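Long-range contacts in Lysine/ornithine decarboxylase (Selenomonas ruminantium, PDB 5GJO), which decarboxylates both L-lysine and L-ornithine with similar efficiency, using pyridoxal 5'-phosphate as cofactor, and so makes cadaverine and putrescine: residues A94-D99 with R113-D118; P305-G310 with K344-E349. The protein carries 2 engineered substitutions. One frame throughout, in Å; residues are numbered along the deposited sequence.

Contact 1: A94-D99 with R113-D118; sequences ANPVKD and RFTFDD
Lys98 reaches across from the loop to the strand and gives its ammonium group to the backbone there. NZ donates to Thr115 O at 2.7 Å, standing nearly on the line of that C=O (177°), and also to Asn95 O in its own loop at 2.8 Å, within the carbonyl plane. The final torsion bends the chain (chi4 56°), which turns NZ in toward these two oxygens; a salt bridge to Glu121 adds a third partner, which probably offsets much of the charge of this buried ammonium group.

Water does much of the remaining polar work. One molecule donates to Ala94 O and hydrogen-bonds Thr115 OG1; another donates to Pro96 O and to Asp117 OD1 while accepting from Asp117 N, thereby linking loop and strand end through three bonds. The Asp117 carboxylate is held further by Gly154 N, at OD2, and by a salt bridge from OD1 to Lys276 of the second subunit. Within the loop, Asn95 OD1 accepts from Val97 N at 3.1 Å, an Asx turn, while ND2 bonds to Ala73 O.

Van der Waals contacts complete the interface. The Pro96 ring lies against the Asp117 carboxylate, CB 3.6 Å from OD2, and Lys98 CE lies 4.0 Å from Phe114 CB. Thr115 CG2 meets Ala94 CB at 3.9 Å, and Ala94 itself touches the cofactor.

The contact thus joins consecutive beta-alpha units of the TIM-type barrel: the loop leads from strand 91-93 into helix 100-109, strand 113-116 runs between strands 91-93 and 133-137, and helix 122-128 packs on Phe114 and Phe116.

Contact 2: P305-G310 with K344-E349; sequences PLHCFG and KVLVTE
His307 and Leu346 face each other as an antiparallel hydrogen-bonded pair: His307 N donates to Leu346 O at 2.8 Å, and Leu346 N returns a nearly straight bond (173°) to His307 O at 3.0 Å. Farther along, Thr348 N donates to Pro305 O, which also receives a CA-H...O contact from Val347 CA. The imidazole adds a weak bond from His307 ND1 to Leu346 O, 3.4 Å long; with CG beside the backbone N (chi1 -52°), the ring leans over toward the partner strand. With an alanine in place of His307, Leu346 O would probably keep its main-chain donor but lose this weak second one, and a gap would open beside Thr348 CG2.

Leu306 and Val347 form the adjoining non-hydrogen-bonded pair, and on their face Leu306 CD1 lies 3.7 Å from Val345 CG2. The two strands are the 306-307 and 344-347 members of the mixed sheet in the beta domain that class-II decarboxylases carry beside their barrel. On the His307 and Leu346 face, Phe309 CZ comes within 4.0 Å of Leu346 CB, while the edge of its ring points at Lys344 O. A water accepts from Phe309 N and donates to Lys344 O, bridging the two backbones beyond the last direct bond.

Behind this shell, strand 266-276 pairs antiparallel with 344-347 through backbone bonds of Val345 with Thr270 and Val347 with Leu268; Tyr331 and Phe334 pack on Leu306, and Val12 of helix 9-18 lies against Leu346.

Overall arrangement
Contacts 1 and 2 fall in different domains, an example of modular construction. Contact 1 closes before contact 2 opens along the chain, and the two lie on opposite sides of its centre, their own centres about 39 Å apart and their nearest atoms about 23 Å apart. They share no sheet: contact 1 joins a loop and a strand of the parallel cofactor-binding barrel, contact 2 two strands of the mixed sheet, whose strands 23-26 and 266-276 flank the barrel strands in sequence. Contact 1 also lies at the dimer interface, whereas no other chain touches contact 2. Contact 1 thus reaches the cofactor pocket through Ala94, while contact 2 lies away from the annotated sites.

Contact 1: A94-D99 with R113-D118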
loop_
_atom_site.group_PDB
_atom_site.type_symbol
_atom_site.label_atom_id
_atom_site.label_comp_id
_atom_site.label_asym_id
_atom_site.label_seq_id
_atom_site.Cartn_x
_atom_site.Cartn_y
_atom_site.Cartn_z
ATOM N N ALA A 94 -20.074 -8.328 5.140
ATOM C CA ALA A 94 -20.561 -6.947 5.195
ATOM C C ALA A 94 -19.898 -5.984 4.210
ATOM O O ALA A 94 -19.923 -4.749 4.432
ATOM C CB ALA A 94 -20.384 -6.416 6.580
ATOM N N ASN A 95 -19.355 -6.496 3.160
ATOM C CA ASN A 95 -19.012 -5.646 2.020
ATOM C C ASN A 95 -20.303 -5.474 1.233
ATOM O O ASN A 95 -20.848 -6.490 0.719
ATOM C CB ASN A 95 -17.981 -6.288 1.226
ATOM C CG ASN A 95 -17.343 -5.357 0.209
ATOM O OD1 ASN A 95 -18.007 -4.467 -0.350
ATOM N ND2 ASN A 95 -16.006 -5.510 0.024
ATOM N N PRO A 96 -20.799 -4.234 1.158
ATOM C CA PRO A 96 -22.073 -4.066 0.457
ATOM C C PRO A 96 -22.004 -4.428 -1.018
ATOM O O PRO A 96 -23.091 -4.636 -1.565
ATOM C CB PRO A 96 -22.387 -2.553 0.628
ATOM C CG PRO A 96 -21.561 -2.131 1.770
ATOM C CD PRO A 96 -20.315 -2.962 1.684
ATOM N N VAL A 97 -20.846 -4.403 -1.666
ATOM C CA VAL A 97 -20.731 -4.697 -3.062
ATOM C C VAL A 97 -19.833 -5.853 -3.228
ATOM O O VAL A 97 -18.633 -5.714 -3.281
ATOM C CB VAL A 97 -20.309 -3.499 -3.914
ATOM C CG1 VAL A 97 -20.306 -3.896 -5.415
ATOM C CG2 VAL A 97 -21.237 -2.325 -3.643
ATOM N N LYS A 98 -20.417 -7.022 -3.435
ATOM C CA LYS A 98 -19.630 -8.264 -3.441
ATOM C C LYS A 98 -19.109 -8.668 -4.799
ATOM O O LYS A 98 -19.744 -8.340 -5.787
ATOM C CB LYS A 98 -20.486 -9.340 -2.840
ATOM C CG LYS A 98 -20.886 -9.019 -1.410
ATOM C CD LYS A 98 -22.179 -9.735 -1.013
ATOM C CE LYS A 98 -22.915 -9.032 0.103
ATOM N NZ LYS A 98 -23.204 -7.602 -0.269
ATOM N N ASP A 99 -17.985 -9.361 -4.869
ATOM C CA ASP A 99 -17.493 -9.855 -6.146
ATOM C C ASP A 99 -17.765 -11.347 -6.289
ATOM O O ASP A 99 -18.277 -11.971 -5.395
ATOM C CB ASP A 99 -16.030 -9.487 -6.404
ATOM C CG ASP A 99 -15.074 -10.233 -5.513
ATOM O OD1 ASP A 99 -15.530 -11.060 -4.735
ATOM O OD2 ASP A 99 -13.869 -9.996 -5.596
ATOM N N ARG A 113 -25.239 -14.292 5.943
ATOM C CA ARG A 113 -25.668 -13.017 6.586
ATOM C C ARG A 113 -24.872 -12.016 5.762
ATOM O O ARG A 113 -23.610 -12.141 5.691
ATOM C CB ARG A 113 -25.285 -13.028 8.036
ATOM C CG ARG A 113 -25.696 -11.813 8.790
ATOM C CD ARG A 113 -25.315 -12.010 10.236
ATOM N NE ARG A 113 -25.777 -10.977 11.110
ATOM C CZ ARG A 113 -26.848 -11.044 11.914
ATOM N NH1 ARG A 113 -27.638 -12.098 11.911
ATOM N NH2 ARG A 113 -27.146 -10.036 12.713
ATOM N N PHE A 114 -25.578 -11.096 5.126
ATOM C CA PHE A 114 -25.027 -10.160 4.161
ATOM C C PHE A 114 -25.533 -8.767 4.500
ATOM O O PHE A 114 -26.573 -8.636 5.068
ATOM C CB PHE A 114 -25.551 -10.462 2.752
ATOM C CG PHE A 114 -25.088 -11.763 2.151
ATOM C CD1 PHE A 114 -23.912 -12.341 2.509
ATOM C CD2 PHE A 114 -25.842 -12.369 1.167
ATOM C CE1 PHE A 114 -23.494 -13.512 1.945
ATOM C CE2 PHE A 114 -25.436 -13.537 0.590
ATOM C CZ PHE A 114 -24.254 -14.114 0.989
ATOM N N THR A 115 -24.765 -7.756 4.135
ATOM C CA THR A 115 -25.287 -6.357 3.993
ATOM C C THR A 115 -25.382 -5.956 2.570
ATOM O O THR A 115 -24.741 -6.498 1.717
ATOM C CB THR A 115 -24.489 -5.299 4.839
ATOM O OG1 THR A 115 -23.238 -5.110 4.223
ATOM C CG2 THR A 115 -24.256 -5.809 6.247
ATOM N N PHE A 116 -26.233 -4.970 2.319
ATOM C CA PHE A 116 -26.338 -4.350 1.017
ATOM C C PHE A 116 -26.892 -2.925 1.105
ATOM O O PHE A 116 -27.508 -2.563 2.064
ATOM C CB PHE A 116 -27.170 -5.204 0.064
ATOM C CG PHE A 116 -28.641 -5.159 0.327
ATOM C CD1 PHE A 116 -29.157 -5.587 1.525
ATOM C CD2 PHE A 116 -29.514 -4.704 -0.643
ATOM C CE1 PHE A 116 -30.516 -5.561 1.753
ATOM C CE2 PHE A 116 -30.861 -4.662 -0.415
ATOM C CZ PHE A 116 -31.364 -5.084 0.779
ATOM N N ASP A 117 -26.604 -2.130 0.091
ATOM C CA ASP A 117 -27.094 -0.765 0.036
ATOM C C ASP A 117 -27.615 -0.337 -1.332
ATOM O O ASP A 117 -27.814 0.823 -1.557
ATOM C CB ASP A 117 -26.043 0.227 0.554
ATOM C CG ASP A 117 -24.783 0.260 -0.292
ATOM O OD1 ASP A 117 -24.811 -0.174 -1.437
ATOM O OD2 ASP A 117 -23.765 0.742 0.207
ATOM N N ASP A 118 -27.787 -1.278 -2.243
ATOM C CA ASP A 118 -28.197 -0.931 -3.607
ATOM C C ASP A 118 -29.122 -1.963 -4.239
ATOM O O ASP A 118 -28.983 -3.134 -3.973
ATOM C CB ASP A 118 -26.975 -0.763 -4.493
ATOM C CG ASP A 118 -27.274 0.023 -5.738
ATOM O OD1 ASP A 118 -27.169 1.258 -5.676
ATOM O OD2 ASP A 118 -27.623 -0.588 -6.754
HETATM O O HOH W 1 -21.719 -2.931 5.436
HETATM O O HOH W 2 -25.113 -2.861 -2.245
#

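Contact 2: P305-G310 with K344-E349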
loop_
_atom_site.group_PDB
_atom_site.type_symbol
_atom_site.label_atom_id
_atom_site.label_comp_id
_atom_site.label_asym_id
_atom_site.label_seq_id
_atom_site.Cartn_x
_atom_site.Cartn_y
_atom_site.Cartn_z
ATOM N N PRO A 305 2.243 7.391 17.469
ATOM C CA PRO A 305 3.131 7.839 18.535
ATOM C C PRO A 305 4.505 7.158 18.440
ATOM O O PRO A 305 4.594 5.984 18.708
ATOM C CB PRO A 305 2.441 7.382 19.839
ATOM C CG PRO A 305 1.180 6.851 19.406
ATOM C CD PRO A 305 1.129 6.574 17.988
ATOM N N LEU A 306 5.534 7.946 18.194
ATOM C CA LEU A 306 6.909 7.523 18.136
ATOM C C LEU A 306 7.600 7.761 19.444
ATOM O O LEU A 306 7.511 8.859 19.982
ATOM C CB LEU A 306 7.605 8.268 16.958
ATOM C CG LEU A 306 9.105 8.033 16.854
ATOM C CD1 LEU A 306 9.453 6.567 16.507
ATOM C CD2 LEU A 306 9.602 8.920 15.776
ATOM N N HIS A 307 8.331 6.771 19.938
ATOM C CA HIS A 307 9.111 6.859 21.158
ATOM C C HIS A 307 10.565 6.584 20.872
ATOM O O HIS A 307 10.907 5.510 20.383
ATOM C CB HIS A 307 8.600 5.902 22.258
ATOM C CG HIS A 307 7.127 6.055 22.498
ATOM N ND1 HIS A 307 6.146 5.289 21.850
ATOM C CD2 HIS A 307 6.450 6.981 23.202
ATOM C CE1 HIS A 307 4.944 5.712 22.203
ATOM N NE2 HIS A 307 5.094 6.753 22.992
ATOM N N CYS A 308 11.421 7.525 21.230
ATOM C CA CYS A 308 12.886 7.367 21.078
ATOM C C CYS A 308 13.461 7.163 22.449
ATOM O O CYS A 308 12.978 7.696 23.425
ATOM C CB CYS A 308 13.508 8.608 20.436
ATOM S SG CYS A 308 12.855 8.972 18.795
ATOM N N PHE A 309 14.518 6.449 22.565
ATOM C CA PHE A 309 15.094 6.239 23.913
ATOM C C PHE A 309 16.430 7.083 24.018
ATOM O O PHE A 309 17.140 7.298 23.019
ATOM C CB PHE A 309 15.303 4.725 24.119
ATOM C CG PHE A 309 14.047 3.893 24.044
ATOM C CD1 PHE A 309 13.116 3.889 25.063
ATOM C CD2 PHE A 309 13.758 3.131 22.916
ATOM C CE1 PHE A 309 11.975 3.152 25.028
ATOM C CE2 PHE A 309 12.587 2.394 22.871
ATOM C CZ PHE A 309 11.681 2.419 23.891
ATOM N N GLY A 310 16.800 7.523 25.212
ATOM C CA GLY A 310 18.025 8.334 25.433
ATOM C C GLY A 310 17.679 9.545 26.258
ATOM O O GLY A 310 16.627 10.160 26.018
ATOM N N LYS A 344 17.165 1.269 18.431
ATOM C CA LYS A 344 15.802 0.897 18.117
ATOM C C LYS A 344 14.880 1.988 18.611
ATOM O O LYS A 344 15.102 2.552 19.648
ATOM C CB LYS A 344 15.411 -0.439 18.745
ATOM C CG LYS A 344 16.044 -1.649 18.078
ATOM C CD LYS A 344 17.487 -1.770 18.502
ATOM C CE LYS A 344 18.177 -2.929 17.827
ATOM N NZ LYS A 344 18.625 -2.668 16.429
ATOM N N VAL A 345 13.867 2.279 17.822
ATOM C CA VAL A 345 12.772 3.112 18.242
ATOM C C VAL A 345 11.505 2.287 18.311
ATOM O O VAL A 345 11.400 1.171 17.701
ATOM C CB VAL A 345 12.556 4.369 17.340
ATOM C CG1 VAL A 345 13.799 5.247 17.405
ATOM C CG2 VAL A 345 12.146 4.031 15.926
ATOM N N LEU A 346 10.555 2.852 19.045
ATOM C CA LEU A 346 9.288 2.154 19.312
ATOM C C LEU A 346 8.090 2.944 18.890
ATOM O O LEU A 346 7.976 4.107 19.248
ATOM C CB LEU A 346 9.198 1.796 20.799
ATOM C CG LEU A 346 7.926 1.098 21.317
ATOM C CD1 LEU A 346 7.884 -0.355 20.892
ATOM C CD2 LEU A 346 7.749 1.212 22.872
ATOM N N VAL A 347 7.159 2.314 18.149
ATOM C CA VAL A 347 5.938 2.970 17.798
ATOM C C VAL A 347 4.759 2.213 18.432
ATOM O O VAL A 347 4.609 0.964 18.242
ATOM C CB VAL A 347 5.712 3.072 16.272
ATOM C CG1 VAL A 347 4.495 3.929 15.951
ATOM C CG2 VAL A 347 6.923 3.688 15.636
ATOM N N THR A 348 3.945 2.931 19.192
ATOM C CA THR A 348 2.842 2.321 20.006
ATOM C C THR A 348 1.516 2.476 19.254
ATOM O O THR A 348 1.481 3.227 18.267
ATOM C CB THR A 348 2.758 2.817 21.462
ATOM O OG1 THR A 348 2.654 4.282 21.511
ATOM C CG2 THR A 348 3.953 2.337 22.186
ATOM N N GLU A 349 0.455 1.813 19.712
ATOM C CA GLU A 349 -0.873 1.947 19.116
ATOM C C GLU A 349 -0.811 1.754 17.583
ATOM O O GLU A 349 -1.413 2.555 16.821
ATOM C CB GLU A 349 -1.538 3.290 19.498
ATOM C CG GLU A 349 -1.854 3.397 21.030
ATOM C CD GLU A 349 -0.654 3.733 21.871
ATOM O OE1 GLU A 349 0.053 4.720 21.617
ATOM O OE2 GLU A 349 -0.363 3.002 22.829
HETATM O O HOH W 3 15.678 5.258 20.455
#